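Local coordinates for type IV secretion system protein VirB11 (PDB 2GZA) that hydrolyses ATP as the VirB11 ATPase of the Brucella suis type IV secretion system, a hexameric member of the GSP E family, at residues H25-P28 with L29-W32. Numbering follows the deposited sequence.
Sequences HLEP and LRPW
Arg30 lays its aliphatic part beside the Glu27 carboxylate. Arg30 CB packs first on the carbonyl oxygen of Glu27 and also lies 3.6 Å from Glu27 OE2; Arg30 CG and CD keep the same carboxylate oxygen company, the latter at 3.7 Å. The bends at chi2 (90°) and chi3 (-75°) then turn NE away from the carboxylate, toward Leu26 O: Arg30 NE stays 4.9 Å from Glu27 OE2, too far for a salt bridge, and the two flat groups are inclined by 53°. Leu26 O sits near the guanidinium plane at its edge, while Arg30 NH1 makes its salt bridge with Asp34, one turn onward. Backbone bonds of i to i+3 spacing identify a short 3-10 turn joining helix 13-26 to helix 30-34: Leu29 N donates to Leu26 O at 2.9 Å, and Arg30 N to Glu27 O at 3.1 Å. Leu26 and Leu29, both buried, approach loosely through Leu26 CD2 and Leu29 CD1, 4.4 Å apart; Leu26 also packs on Leu73 of helix 67-81, whereas Leu29 meets Val43 and Val49 of the antiparallel sheet. Farther along, the edge of the Trp32 indole points at Pro28, with Trp32 CZ3 3.0 Å from Pro28 O and the oxygen lying in the ring plane. Pro31 CB covers part of one indole face near its rim, and the Tyr60 ring meets the same indole.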
ATOM      1  N   HIS C  25      -5.810 -54.060  -0.896  1.00 39.30           N
ATOM      2  CA  HIS C  25      -7.090 -53.365  -0.849  1.00 39.04           C
ATOM      3  C   HIS C  25      -7.512 -52.782  -2.203  1.00 38.72           C
ATOM      4  O   HIS C  25      -8.660 -52.356  -2.363  1.00 38.80           O
ATOM      5  CB  HIS C  25      -7.099 -52.294   0.258  1.00 39.11           C
ATOM      6  CG  HIS C  25      -6.778 -52.830   1.616  1.00 39.18           C
ATOM      7  ND1 HIS C  25      -7.602 -53.702   2.287  1.00 39.16           N
ATOM      8  CD2 HIS C  25      -5.719 -52.616   2.430  1.00 39.33           C
ATOM      9  CE1 HIS C  25      -7.062 -54.010   3.449  1.00 39.04           C
ATOM     10  NE2 HIS C  25      -5.918 -53.365   3.560  1.00 38.91           N
ATOM     11  N   LEU C  26      -6.590 -52.771  -3.164  1.00 38.12           N
ATOM     12  CA  LEU C  26      -6.893 -52.331  -4.519  1.00 37.70           C
ATOM     13  C   LEU C  26      -7.441 -53.446  -5.400  1.00 37.55           C
ATOM     14  O   LEU C  26      -7.920 -53.185  -6.500  1.00 37.62           O
ATOM     15  CB  LEU C  26      -5.660 -51.704  -5.160  1.00 37.61           C
ATOM     16  CG  LEU C  26      -5.368 -50.268  -4.732  1.00 36.93           C
ATOM     17  CD1 LEU C  26      -4.101 -49.790  -5.402  1.00 36.42           C
ATOM     18  CD2 LEU C  26      -6.541 -49.379  -5.095  1.00 37.06           C
ATOM     19  N   GLU C  27      -7.385 -54.677  -4.898  1.00 37.42           N
ATOM     20  CA  GLU C  27      -7.793 -55.883  -5.631  1.00 37.33           C
ATOM     21  C   GLU C  27      -9.156 -55.854  -6.319  1.00 37.06           C
ATOM     22  O   GLU C  27      -9.268 -56.319  -7.452  1.00 37.02           O
ATOM     23  CB  GLU C  27      -7.715 -57.117  -4.722  1.00 37.53           C
ATOM     24  CG  GLU C  27      -6.589 -58.090  -5.075  1.00 38.25           C
ATOM     25  CD  GLU C  27      -6.935 -59.010  -6.238  1.00 39.07           C
ATOM     26  OE1 GLU C  27      -6.978 -60.239  -6.035  1.00 41.05           O
ATOM     27  OE2 GLU C  27      -7.169 -58.518  -7.354  1.00 39.15           O
ATOM     28  N   PRO C  28     -10.205 -55.341  -5.640  1.00 37.02           N
ATOM     29  CA  PRO C  28     -11.497 -55.309  -6.325  1.00 36.94           C
ATOM     30  C   PRO C  28     -11.575 -54.314  -7.480  1.00 37.00           C
ATOM     31  O   PRO C  28     -12.560 -54.332  -8.216  1.00 37.21           O
ATOM     32  CB  PRO C  28     -12.480 -54.910  -5.216  1.00 36.88           C
ATOM     33  CG  PRO C  28     -11.740 -55.066  -3.933  1.00 36.69           C
ATOM     34  CD  PRO C  28     -10.321 -54.811  -4.269  1.00 36.95           C
ATOM     35  N   LEU C  29     -10.551 -53.472  -7.635  1.00 36.87           N
ATOM     36  CA  LEU C  29     -10.479 -52.485  -8.720  1.00 36.73           C
ATOM     37  C   LEU C  29      -9.464 -52.885  -9.791  1.00 36.79           C
ATOM     38  O   LEU C  29      -9.243 -52.155 -10.764  1.00 36.70           O
ATOM     39  CB  LEU C  29     -10.160 -51.092  -8.161  1.00 36.40           C
ATOM     40  CG  LEU C  29     -11.157 -50.511  -7.149  1.00 35.96           C
ATOM     41  CD1 LEU C  29     -10.687 -49.171  -6.606  1.00 35.24           C
ATOM     42  CD2 LEU C  29     -12.559 -50.396  -7.744  1.00 35.41           C
ATOM     43  N   ARG C  30      -8.880 -54.065  -9.603  1.00 36.88           N
ATOM     44  CA  ARG C  30      -7.837 -54.612 -10.469  1.00 36.97           C
ATOM     45  C   ARG C  30      -8.197 -54.619 -11.959  1.00 36.74           C
ATOM     46  O   ARG C  30      -7.383 -54.189 -12.772  1.00 36.84           O
ATOM     47  CB  ARG C  30      -7.430 -56.006  -9.967  1.00 36.92           C
ATOM     48  CG  ARG C  30      -5.964 -56.386 -10.201  1.00 37.94           C
ATOM     49  CD  ARG C  30      -5.043 -55.988  -9.037  1.00 39.25           C
ATOM     50  NE  ARG C  30      -4.760 -54.553  -8.985  1.00 40.12           N
ATOM     51  CZ  ARG C  30      -3.937 -53.916  -9.812  1.00 40.47           C
ATOM     52  NH1 ARG C  30      -3.309 -54.580 -10.772  1.00 41.73           N
ATOM     53  NH2 ARG C  30      -3.743 -52.611  -9.691  1.00 40.53           N
ATOM     54  N   PRO C  31      -9.412 -55.084 -12.321  1.00 36.74           N
ATOM     55  CA  PRO C  31      -9.821 -55.089 -13.734  1.00 36.74           C
ATOM     56  C   PRO C  31      -9.735 -53.726 -14.426  1.00 36.73           C
ATOM     57  O   PRO C  31      -9.231 -53.654 -15.552  1.00 36.74           O
ATOM     58  CB  PRO C  31     -11.271 -55.579 -13.671  1.00 36.60           C
ATOM     59  CG  PRO C  31     -11.333 -56.389 -12.430  1.00 36.60           C
ATOM     60  CD  PRO C  31     -10.455 -55.670 -11.459  1.00 36.68           C
ATOM     61  N   TRP C  32     -10.201 -52.674 -13.749  1.00 36.52           N
ATOM     62  CA  TRP C  32     -10.216 -51.323 -14.306  1.00 36.55           C
ATOM     63  C   TRP C  32      -8.834 -50.688 -14.271  1.00 36.77           C
ATOM     64  O   TRP C  32      -8.469 -49.910 -15.154  1.00 36.69           O
ATOM     65  CB  TRP C  32     -11.215 -50.446 -13.545  1.00 36.18           C
ATOM     66  CG  TRP C  32     -12.606 -50.974 -13.607  1.00 35.91           C
ATOM     67  CD1 TRP C  32     -13.531 -50.725 -14.573  1.00 35.89           C
ATOM     68  CD2 TRP C  32     -13.232 -51.857 -12.673  1.00 35.43           C
ATOM     69  NE1 TRP C  32     -14.697 -51.395 -14.298  1.00 35.82           N
ATOM     70  CE2 TRP C  32     -14.538 -52.096 -13.136  1.00 35.31           C
ATOM     71  CE3 TRP C  32     -12.814 -52.471 -11.492  1.00 35.22           C
ATOM     72  CZ2 TRP C  32     -15.433 -52.916 -12.457  1.00 35.26           C
ATOM     73  CZ3 TRP C  32     -13.702 -53.288 -10.818  1.00 35.25           C
ATOM     74  CH2 TRP C  32     -14.995 -53.504 -11.303  1.00 35.39           C
TER